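Local structure of hemerythrin-like domain-containing protein (2QKP) at residues Ile24-Ile32 with Tyr44-Phe55; Thr33-Tyr44 with Arg57-Val66. The protein is of unknown function, but its C-terminal part, the piece described here, folds as a PAS domain and so may serve in sensing or signalling. One frame throughout, in Å; residues are numbered along the deposited sequence.

Contact 1: Ile24-Ile32 with Tyr44-Phe55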
loop_
_atom_site.group_PDB
_atom_site.type_symbol
_atom_site.label_atom_id
_atom_site.label_comp_id
_atom_site.label_asym_id
_atom_site.label_seq_id
_atom_site.Cartn_x
_atom_site.Cartn_y
_atom_site.Cartn_z
ATOM N N ILE A 24 -3.662 4.673 6.764
ATOM C CA ILE A 24 -3.627 3.501 5.851
ATOM C C ILE A 24 -2.219 3.279 5.318
ATOM O O ILE A 24 -1.702 2.178 5.364
ATOM C CB ILE A 24 -4.642 3.658 4.724
ATOM C CG1 ILE A 24 -6.065 3.447 5.286
ATOM C CG2 ILE A 24 -4.335 2.656 3.577
ATOM C CD1 ILE A 24 -7.166 4.014 4.367
ATOM N N LEU A 25 -1.578 4.345 4.847
ATOM C CA LEU A 25 -0.227 4.231 4.289
ATOM C C LEU A 25 0.742 3.693 5.310
ATOM O O LEU A 25 1.689 2.972 4.963
ATOM C CB LEU A 25 0.258 5.575 3.739
ATOM C CG LEU A 25 -0.385 5.991 2.410
ATOM C CD1 LEU A 25 -0.205 7.494 2.158
ATOM C CD2 LEU A 25 0.095 5.165 1.186
ATOM N N ASN A 26 0.519 4.054 6.577
ATOM C CA ASN A 26 1.379 3.553 7.676
ATOM C C ASN A 26 1.083 2.129 8.160
ATOM O O ASN A 26 1.930 1.533 8.849
ATOM C CB ASN A 26 1.295 4.522 8.856
ATOM C CG ASN A 26 1.942 5.876 8.547
ATOM O OD1 ASN A 26 2.736 5.991 7.609
ATOM N ND2 ASN A 26 1.592 6.910 9.326
ATOM N N HIS A 27 -0.096 1.603 7.830
ATOM C CA HIS A 27 -0.489 0.239 8.257
ATOM C C HIS A 27 -0.296 -0.807 7.179
ATOM O O HIS A 27 -0.517 -2.009 7.410
ATOM C CB HIS A 27 -1.935 0.203 8.772
ATOM C CG HIS A 27 -2.082 0.741 10.159
ATOM N ND1 HIS A 27 -2.084 2.092 10.426
ATOM C CD2 HIS A 27 -2.205 0.113 11.358
ATOM C CE1 HIS A 27 -2.230 2.276 11.734
ATOM N NE2 HIS A 27 -2.291 1.092 12.322
ATOM N N LEU A 28 0.126 -0.384 5.993
ATOM C CA LEU A 28 0.411 -1.360 4.942
ATOM C C LEU A 28 1.727 -2.061 5.242
ATOM O O LEU A 28 2.611 -1.454 5.843
ATOM C CB LEU A 28 0.422 -0.678 3.576
ATOM C CG LEU A 28 -0.950 -0.184 3.068
ATOM C CD1 LEU A 28 -0.739 0.761 1.882
ATOM C CD2 LEU A 28 -1.865 -1.345 2.659
ATOM N N PRO A 29 1.886 -3.333 4.805
ATOM C CA PRO A 29 3.073 -4.107 5.160
ATOM C C PRO A 29 4.253 -3.815 4.205
ATOM O O PRO A 29 4.922 -4.748 3.713
ATOM C CB PRO A 29 2.577 -5.552 4.988
ATOM C CG PRO A 29 1.671 -5.475 3.851
ATOM C CD PRO A 29 0.993 -4.111 3.932
ATOM N N LEU A 30 4.510 -2.530 3.963
ATOM C CA LEU A 30 5.468 -2.108 2.938
ATOM C C LEU A 30 6.223 -0.900 3.450
ATOM O O LEU A 30 5.635 -0.071 4.135
ATOM C CB LEU A 30 4.740 -1.675 1.662
ATOM C CG LEU A 30 3.808 -2.692 0.998
ATOM C CD1 LEU A 30 2.858 -2.058 -0.040
ATOM C CD2 LEU A 30 4.644 -3.792 0.345
ATOM N N GLU A 31 7.508 -0.803 3.117
ATOM C CA GLU A 31 8.273 0.427 3.318
ATOM C C GLU A 31 8.103 1.163 1.997
ATOM O O GLU A 31 8.493 0.642 0.949
ATOM C CB GLU A 31 9.774 0.137 3.553
ATOM C CG GLU A 31 10.090 -0.570 4.855
ATOM C CD GLU A 31 11.572 -0.923 4.987
ATOM O OE1 GLU A 31 12.447 -0.353 4.257
ATOM O OE2 GLU A 31 11.859 -1.752 5.846
ATOM N N ILE A 32 7.515 2.360 2.050
ATOM C CA ILE A 32 7.143 3.097 0.828
ATOM C C ILE A 32 7.978 4.359 0.782
ATOM O O ILE A 32 8.175 5.019 1.814
ATOM C CB ILE A 32 5.650 3.447 0.877
ATOM C CG1 ILE A 32 4.848 2.127 0.912
ATOM C CG2 ILE A 32 5.165 4.383 -0.311
ATOM C CD1 ILE A 32 3.347 2.314 1.114
ATOM N N TYR A 44 8.375 9.211 2.886
ATOM C CA TYR A 44 8.395 7.769 3.163
ATOM C C TYR A 44 7.440 7.515 4.293
ATOM O O TYR A 44 7.199 8.397 5.109
ATOM C CB TYR A 44 9.809 7.217 3.426
ATOM C CG TYR A 44 10.555 7.753 4.677
ATOM C CD1 TYR A 44 10.737 6.940 5.815
ATOM C CD2 TYR A 44 11.124 9.019 4.682
ATOM C CE1 TYR A 44 11.450 7.408 6.938
ATOM C CE2 TYR A 44 11.856 9.490 5.810
ATOM C CZ TYR A 44 12.009 8.674 6.915
ATOM O OH TYR A 44 12.720 9.164 8.018
ATOM N N ASN A 45 6.830 6.337 4.305
ATOM C CA ASN A 45 5.771 6.077 5.282
ATOM C C ASN A 45 6.380 5.788 6.661
ATOM O O ASN A 45 7.597 5.666 6.794
ATOM C CB ASN A 45 4.792 4.972 4.807
ATOM C CG ASN A 45 5.417 3.620 4.684
ATOM O OD1 ASN A 45 6.641 3.459 4.550
ATOM N ND2 ASN A 45 4.555 2.595 4.710
ATOM N N ASP A 46 5.537 5.739 7.681
ATOM C CA ASP A 46 5.998 5.359 9.020
ATOM C C ASP A 46 5.471 3.949 9.340
ATOM O O ASP A 46 4.495 3.793 10.089
ATOM C CB ASP A 46 5.514 6.401 10.042
ATOM C CG ASP A 46 6.046 6.144 11.430
ATOM O OD1 ASP A 46 7.236 5.759 11.544
ATOM O OD2 ASP A 46 5.258 6.322 12.395
ATOM N N SER A 47 6.096 2.910 8.790
ATOM C CA SER A 47 5.538 1.555 8.975
ATOM C C SER A 47 6.358 0.576 9.836
ATOM O O SER A 47 5.781 -0.382 10.371
ATOM C CB SER A 47 5.121 0.916 7.640
ATOM O OG SER A 47 4.218 -0.156 7.864
ATOM N N VAL A 48 7.675 0.798 9.950
ATOM C CA VAL A 48 8.506 0.107 10.963
ATOM C C VAL A 48 9.473 1.082 11.618
ATOM O O VAL A 48 9.815 2.106 11.015
ATOM C CB VAL A 48 9.300 -1.112 10.389
ATOM C CG1 VAL A 48 8.352 -2.139 9.779
ATOM C CG2 VAL A 48 10.391 -0.667 9.397
ATOM N N PRO A 49 9.922 0.781 12.859
ATOM C CA PRO A 49 10.800 1.740 13.540
ATOM C C PRO A 49 12.064 2.020 12.747
ATOM O O PRO A 49 12.585 1.126 12.068
ATOM C CB PRO A 49 11.135 1.043 14.870
ATOM C CG PRO A 49 10.017 0.055 15.064
ATOM C CD PRO A 49 9.654 -0.411 13.691
ATOM N N ALA A 50 12.541 3.259 12.841
ATOM C CA ALA A 50 13.652 3.766 12.018
ATOM C C ALA A 50 14.862 2.839 11.960
ATOM O O ALA A 50 15.505 2.713 10.913
ATOM C CB ALA A 50 14.066 5.174 12.473
ATOM N N ALA A 51 15.160 2.183 13.083
ATOM C CA ALA A 51 16.315 1.287 13.182
ATOM C C ALA A 51 16.146 -0.076 12.494
ATOM O O ALA A 51 17.131 -0.783 12.270
ATOM C CB ALA A 51 16.707 1.097 14.656
ATOM N N GLU A 52 14.914 -0.432 12.138
ATOM C CA GLU A 52 14.609 -1.764 11.584
ATOM C C GLU A 52 14.237 -1.788 10.084
ATOM O O GLU A 52 13.777 -2.802 9.555
ATOM C CB GLU A 52 13.491 -2.397 12.386
ATOM C CG GLU A 52 13.750 -2.463 13.877
ATOM C CD GLU A 52 12.500 -2.819 14.649
ATOM O OE1 GLU A 52 11.552 -3.377 14.028
ATOM O OE2 GLU A 52 12.473 -2.555 15.874
ATOM N N MET A 53 14.454 -0.666 9.406
ATOM C CA MET A 53 14.152 -0.534 7.983
ATOM C C MET A 53 15.135 -1.306 7.102
ATOM O O MET A 53 16.347 -1.392 7.394
ATOM C CB MET A 53 14.164 0.942 7.595
ATOM C CG MET A 53 12.992 1.776 8.152
ATOM S SD MET A 53 13.253 3.555 7.869
ATOM C CE MET A 53 12.645 3.636 6.155
ATOM N N VAL A 54 14.623 -1.878 6.019
ATOM C CA VAL A 54 15.463 -2.579 5.046
ATOM C C VAL A 54 16.402 -1.549 4.413
ATOM O O VAL A 54 17.629 -1.737 4.380
ATOM C CB VAL A 54 14.603 -3.283 3.944
ATOM C CG1 VAL A 54 15.477 -3.965 2.908
ATOM C CG2 VAL A 54 13.604 -4.280 4.575
ATOM N N PHE A 55 15.812 -0.448 3.945
ATOM C CA PHE A 55 16.547 0.642 3.311
ATOM C C PHE A 55 16.343 1.858 4.183
ATOM O O PHE A 55 15.302 2.511 4.123
ATOM C CB PHE A 55 16.037 0.937 1.891
ATOM C CG PHE A 55 16.278 -0.181 0.908
ATOM C CD1 PHE A 55 17.478 -0.890 0.908
ATOM C CD2 PHE A 55 15.318 -0.496 -0.044
ATOM C CE1 PHE A 55 17.703 -1.925 -0.012
ATOM C CE2 PHE A 55 15.538 -1.515 -0.972
ATOM C CZ PHE A 55 16.727 -2.234 -0.952
HETATM O O HOH W 1 12.811 2.443 2.604
#

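Contact 2: Thr33-Tyr44 with Arg57-Val66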
loop_
_atom_site.group_PDB
_atom_site.type_symbol
_atom_site.label_atom_id
_atom_site.label_comp_id
_atom_site.label_asym_id
_atom_site.label_seq_id
_atom_site.Cartn_x
_atom_site.Cartn_y
_atom_site.Cartn_z
ATOM N N THR A 33 8.478 4.698 -0.401
ATOM C CA THR A 33 9.110 6.017 -0.586
ATOM C C THR A 33 8.579 6.596 -1.882
ATOM O O THR A 33 8.214 5.848 -2.790
ATOM C CB THR A 33 10.679 6.003 -0.629
ATOM O OG1 THR A 33 11.124 5.535 -1.907
ATOM C CG2 THR A 33 11.292 5.149 0.495
ATOM N N PHE A 34 8.519 7.919 -1.973
ATOM C CA PHE A 34 8.042 8.536 -3.198
ATOM C C PHE A 34 8.983 9.663 -3.578
ATOM O O PHE A 34 9.310 10.499 -2.754
ATOM C CB PHE A 34 6.631 9.083 -2.994
ATOM C CG PHE A 34 6.125 9.867 -4.142
ATOM C CD1 PHE A 34 5.833 9.233 -5.365
ATOM C CD2 PHE A 34 5.922 11.238 -4.020
ATOM C CE1 PHE A 34 5.322 9.962 -6.451
ATOM C CE2 PHE A 34 5.434 11.988 -5.114
ATOM C CZ PHE A 34 5.139 11.351 -6.327
ATOM N N VAL A 35 9.389 9.663 -4.841
ATOM C CA VAL A 35 10.217 10.732 -5.422
ATOM C C VAL A 35 9.389 11.411 -6.513
ATOM O O VAL A 35 8.812 10.727 -7.368
ATOM C CB VAL A 35 11.518 10.125 -6.014
ATOM C CG1 VAL A 35 12.324 11.188 -6.747
ATOM C CG2 VAL A 35 12.350 9.469 -4.927
ATOM N N ASN A 36 9.291 12.737 -6.507
ATOM C CA ASN A 36 8.349 13.391 -7.439
ATOM C C ASN A 36 9.007 13.576 -8.803
ATOM O O ASN A 36 10.160 13.173 -9.001
ATOM C CB ASN A 36 7.801 14.716 -6.882
ATOM C CG ASN A 36 8.908 15.762 -6.637
ATOM O OD1 ASN A 36 9.920 15.784 -7.343
ATOM N ND2 ASN A 36 8.701 16.638 -5.646
ATOM N N LYS A 37 8.256 14.162 -9.728
ATOM C CA LYS A 37 8.743 14.326 -11.104
ATOM C C LYS A 37 9.929 15.322 -11.242
ATOM O O LYS A 37 10.564 15.388 -12.305
ATOM C CB LYS A 37 7.558 14.682 -12.006
ATOM C CG LYS A 37 7.041 16.059 -11.761
ATOM C CD LYS A 37 5.843 16.409 -12.625
ATOM C CE LYS A 37 5.402 17.831 -12.308
ATOM N NZ LYS A 37 6.562 18.797 -12.153
ATOM N N ASP A 38 10.229 16.071 -10.174
ATOM C CA ASP A 38 11.415 16.952 -10.097
ATOM C C ASP A 38 12.577 16.316 -9.354
ATOM O O ASP A 38 13.478 17.019 -8.869
ATOM C CB ASP A 38 11.035 18.273 -9.422
ATOM C CG ASP A 38 9.921 18.972 -10.155
ATOM O OD1 ASP A 38 9.992 19.012 -11.399
ATOM O OD2 ASP A 38 8.965 19.452 -9.502
ATOM N N ASP A 39 12.525 14.984 -9.217
ATOM C CA ASP A 39 13.574 14.206 -8.564
ATOM C C ASP A 39 13.799 14.464 -7.086
ATOM O O ASP A 39 14.855 14.122 -6.563
ATOM C CB ASP A 39 14.907 14.349 -9.309
ATOM C CG ASP A 39 14.886 13.675 -10.648
ATOM O OD1 ASP A 39 13.985 12.845 -10.879
ATOM O OD2 ASP A 39 15.792 13.966 -11.471
ATOM N N ILE A 40 12.793 15.038 -6.428
ATOM C CA ILE A 40 12.846 15.309 -5.006
ATOM C C ILE A 40 12.269 14.141 -4.207
ATOM O O ILE A 40 11.113 13.767 -4.420
ATOM C CB ILE A 40 12.074 16.586 -4.640
ATOM C CG1 ILE A 40 12.666 17.810 -5.371
ATOM C CG2 ILE A 40 12.088 16.794 -3.138
ATOM C CD1 ILE A 40 14.158 18.011 -5.112
ATOM N N PHE A 41 13.073 13.590 -3.312
ATOM C CA PHE A 41 12.602 12.585 -2.343
ATOM C C PHE A 41 11.678 13.323 -1.381
ATOM O O PHE A 41 12.140 14.157 -0.576
ATOM C CB PHE A 41 13.802 11.933 -1.648
ATOM C CG PHE A 41 13.443 11.012 -0.508
ATOM C CD1 PHE A 41 14.168 11.044 0.665
ATOM C CD2 PHE A 41 12.388 10.108 -0.610
ATOM C CE1 PHE A 41 13.858 10.204 1.736
ATOM C CE2 PHE A 41 12.068 9.269 0.457
ATOM C CZ PHE A 41 12.809 9.305 1.625
ATOM N N GLN A 42 10.371 13.080 -1.501
ATOM C CA GLN A 42 9.375 13.851 -0.742
ATOM C C GLN A 42 8.917 13.153 0.509
ATOM O O GLN A 42 8.504 13.792 1.472
ATOM C CB GLN A 42 8.096 13.999 -1.561
ATOM C CG GLN A 42 7.988 15.208 -2.404
ATOM C CD GLN A 42 6.621 15.356 -3.025
ATOM O OE1 GLN A 42 6.499 15.862 -4.133
ATOM N NE2 GLN A 42 5.576 14.949 -2.309
ATOM N N TYR A 43 8.886 11.820 0.471
ATOM C CA TYR A 43 8.019 11.098 1.402
ATOM C C TYR A 43 8.459 9.666 1.638
ATOM O O TYR A 43 8.846 8.976 0.687
ATOM C CB TYR A 43 6.599 11.082 0.809
ATOM C CG TYR A 43 5.677 10.044 1.440
ATOM C CD1 TYR A 43 5.000 10.320 2.642
ATOM C CD2 TYR A 43 5.483 8.792 0.843
ATOM C CE1 TYR A 43 4.129 9.382 3.238
ATOM C CE2 TYR A 43 4.638 7.836 1.439
ATOM C CZ TYR A 43 3.978 8.138 2.640
ATOM O OH TYR A 43 3.139 7.207 3.173
ATOM N N TYR A 44 8.375 9.211 2.886
ATOM C CA TYR A 44 8.395 7.769 3.163
ATOM C C TYR A 44 7.440 7.515 4.293
ATOM O O TYR A 44 7.199 8.397 5.109
ATOM C CB TYR A 44 9.809 7.217 3.426
ATOM C CG TYR A 44 10.555 7.753 4.677
ATOM C CD1 TYR A 44 10.737 6.940 5.815
ATOM C CD2 TYR A 44 11.124 9.019 4.682
ATOM C CE1 TYR A 44 11.450 7.408 6.938
ATOM C CE2 TYR A 44 11.856 9.490 5.810
ATOM C CZ TYR A 44 12.009 8.674 6.915
ATOM O OH TYR A 44 12.720 9.164 8.018
ATOM N N ARG A 57 15.945 5.252 5.762
ATOM C CA ARG A 57 15.692 6.623 5.346
ATOM C C ARG A 57 15.675 7.439 6.625
ATOM O O ARG A 57 15.327 6.920 7.690
ATOM C CB ARG A 57 14.340 6.760 4.633
ATOM C CG ARG A 57 14.062 5.725 3.545
ATOM C CD ARG A 57 14.921 5.926 2.318
ATOM N NE ARG A 57 14.599 4.918 1.303
ATOM C CZ ARG A 57 15.460 4.397 0.429
ATOM N NH1 ARG A 57 16.736 4.761 0.416
ATOM N NH2 ARG A 57 15.030 3.498 -0.445
ATOM N N THR A 58 16.037 8.710 6.525
ATOM C CA THR A 58 15.999 9.598 7.685
ATOM C C THR A 58 15.299 10.919 7.320
ATOM O O THR A 58 15.291 11.311 6.157
ATOM C CB THR A 58 17.415 9.861 8.246
ATOM O OG1 THR A 58 18.192 10.565 7.275
ATOM C CG2 THR A 58 18.111 8.543 8.588
ATOM N N PRO A 59 14.699 11.602 8.312
ATOM C CA PRO A 59 13.970 12.850 8.014
ATOM C C PRO A 59 14.825 13.896 7.290
ATOM O O PRO A 59 14.290 14.753 6.571
ATOM C CB PRO A 59 13.577 13.364 9.404
ATOM C CG PRO A 59 13.499 12.134 10.243
ATOM C CD PRO A 59 14.612 11.249 9.743
ATOM N N SER A 60 16.141 13.790 7.470
ATOM C CA SER A 60 17.115 14.747 6.934
ATOM C C SER A 60 17.164 14.685 5.420
ATOM O O SER A 60 17.472 15.678 4.751
ATOM C CB SER A 60 18.505 14.440 7.504
ATOM O OG SER A 60 18.397 13.858 8.798
ATOM N N GLN A 61 16.832 13.507 4.885
ATOM C CA GLN A 61 16.858 13.263 3.454
ATOM C C GLN A 61 15.651 13.844 2.732
ATOM O O GLN A 61 15.726 14.134 1.551
ATOM C CB GLN A 61 16.984 11.765 3.182
ATOM C CG GLN A 61 18.194 11.120 3.873
ATOM C CD GLN A 61 18.280 9.636 3.607
ATOM O OE1 GLN A 61 17.295 8.920 3.747
ATOM N NE2 GLN A 61 19.458 9.166 3.208
ATOM N N VAL A 62 14.547 14.042 3.447
ATOM C CA VAL A 62 13.313 14.576 2.861
ATOM C C VAL A 62 13.510 15.975 2.296
ATOM O O VAL A 62 14.112 16.835 2.959
ATOM C CB VAL A 62 12.171 14.643 3.893
ATOM C CG1 VAL A 62 10.924 15.293 3.290
ATOM C CG2 VAL A 62 11.852 13.249 4.435
ATOM N N GLY A 63 12.985 16.204 1.090
ATOM C CA GLY A 63 13.099 17.496 0.412
ATOM C C GLY A 63 14.337 17.593 -0.456
ATOM O O GLY A 63 14.471 18.542 -1.237
ATOM N N ARG A 64 15.239 16.621 -0.326
ATOM C CA ARG A 64 16.478 16.582 -1.098
ATOM C C ARG A 64 16.303 15.877 -2.434
ATOM O O ARG A 64 15.504 14.932 -2.546
ATOM C CB ARG A 64 17.591 15.874 -0.315
ATOM C CG ARG A 64 18.019 16.567 0.968
ATOM C CD ARG A 64 19.371 16.062 1.438
ATOM N NE ARG A 64 19.630 16.424 2.831
ATOM C CZ ARG A 64 19.987 17.641 3.243
ATOM N NH1 ARG A 64 20.135 18.636 2.370
ATOM N NH2 ARG A 64 20.192 17.861 4.537
ATOM N N ASN A 65 17.050 16.334 -3.445
ATOM C CA ASN A 65 17.134 15.631 -4.718
ATOM C C ASN A 65 17.620 14.206 -4.471
ATOM O O ASN A 65 18.436 13.958 -3.572
ATOM C CB ASN A 65 18.074 16.372 -5.686
ATOM C CG ASN A 65 17.963 15.880 -7.125
ATOM O OD1 ASN A 65 18.304 14.737 -7.437
ATOM N ND2 ASN A 65 17.526 16.765 -8.019
ATOM N N VAL A 66 17.095 13.263 -5.251
ATOM C CA VAL A 66 17.398 11.841 -5.065
ATOM C C VAL A 66 18.897 11.546 -5.163
ATOM O O VAL A 66 19.404 10.611 -4.546
ATOM C CB VAL A 66 16.578 10.929 -6.039
ATOM C CG1 VAL A 66 16.951 11.169 -7.502
ATOM C CG2 VAL A 66 16.744 9.448 -5.671
HETATM O O HOH W 2 13.002 7.424 9.843
#

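Contact 1: Ile24-Ile32 with Tyr44-Phe55
Asn45 ND2 gives both its hydrogens away: one to Leu25 O at 2.9 Å, the other to Leu30 O, each nearly straight and each acceptor close to the plane of the amide. On its other branch, Asn45 OD1 takes Ile32 N at 2.9 Å, the donor standing above the carbonyl plane. Three bonds therefore fix the flip of this buried amide. Its CG sits between the backbone N and the carbonyl carbon (chi1 66°), which turns the amide in toward the chain between Leu25 and Ile32. A single asparagine thus joins the helix end to the strand of this PAS domain, across the inverse gamma turn centred on Pro29. Backbone pairing continues from Asn45 N to Ile32 O. Asn26 OD1 receives Asp46 N at 2.8 Å, again from above its plane. Farther on, the extended Glu31 chain brings its carboxylate to a bend of the loop, where the syn lone pair of OE2 accepts Val54 N at 2.8 Å; OE1 takes a weak bond from Phe55 N. The contact ties the end of helix 18-27 and the start of strand 31-36 to the loop leaving strand 41-44, while the Glu31 backbone bonds to Val127 of strand 120-129.

Contact 2: Thr33-Tyr44 with Arg57-Val66
Tyr44 turns one face of its ring to the aliphatic root of Arg57: CB of Arg57 stands 3.6 Å from the ring centroid and only 4° off the normal, a CH-pi contact centred on the face. At the rim, Val62 CG2 comes up near the ring plane, 4.0 Å from Tyr44 CE2. The hydroxyl end runs on toward Pro59. Beyond CG the arginine bends (chi2 -71°), bringing its CD to 4.0 Å from Phe41 CZ and its NE to 3.4 Å from Thr33 CG2. Phe41, with CG anti to the backbone N (chi1 173°), swings its ring against Gln61, whose CB meets the ring edge in plane, 3.8 Å from Phe41 CE1.

Three backbone bonds run beside this packing. Gly63 N reaches Phe41 O at 2.8 Å, Phe41 N reaches Arg64 O, and Val66 N closes on Asp39 O at 2.7 Å; Ile40 and Asn65 form a single beta bridge. The backbone turns at Gly63 with a positive phi, in the type II turn from Gln61 to Arg64. Within the hairpin, Gln42 and Tyr43 both face Phe34 in a classic beta bulge, and Asn36 OD1, taking Asp38 N, makes an Asx turn at its end.

So the loop is held to strand 41-44 by main-chain bonds at the Ile40 end and by aromatic and aliphatic surfaces at the Tyr44 end. The arginine contributes here mainly through its methylenes; its charged tip looks past the contact to Glu125, a long, weak ion pair.

How the contacts relate
Contacts 1 and 2 lie about 15 Å apart between centres and are stitched through one antiparallel sheet, in which strands 31-36 and 41-44 are neighbours. Their segments alternate along the chain: 24-32, 33-44, 44-55, 57-66. Tyr44, the end of strand 41-44, belongs to both. They also touch directly, Tyr43 OH lying 3.4 Å from Leu25 CB and Tyr43 CE2 packing on Ile32 CG2. Together they hold the long connection from strand 41-44 to helix 72-86 against helix 18-27 and the hairpin of strands 31-36 and 41-44 in the PAS domain. Both contacts also reach the second subunit, placing this edge of the sheet at the dimer interface.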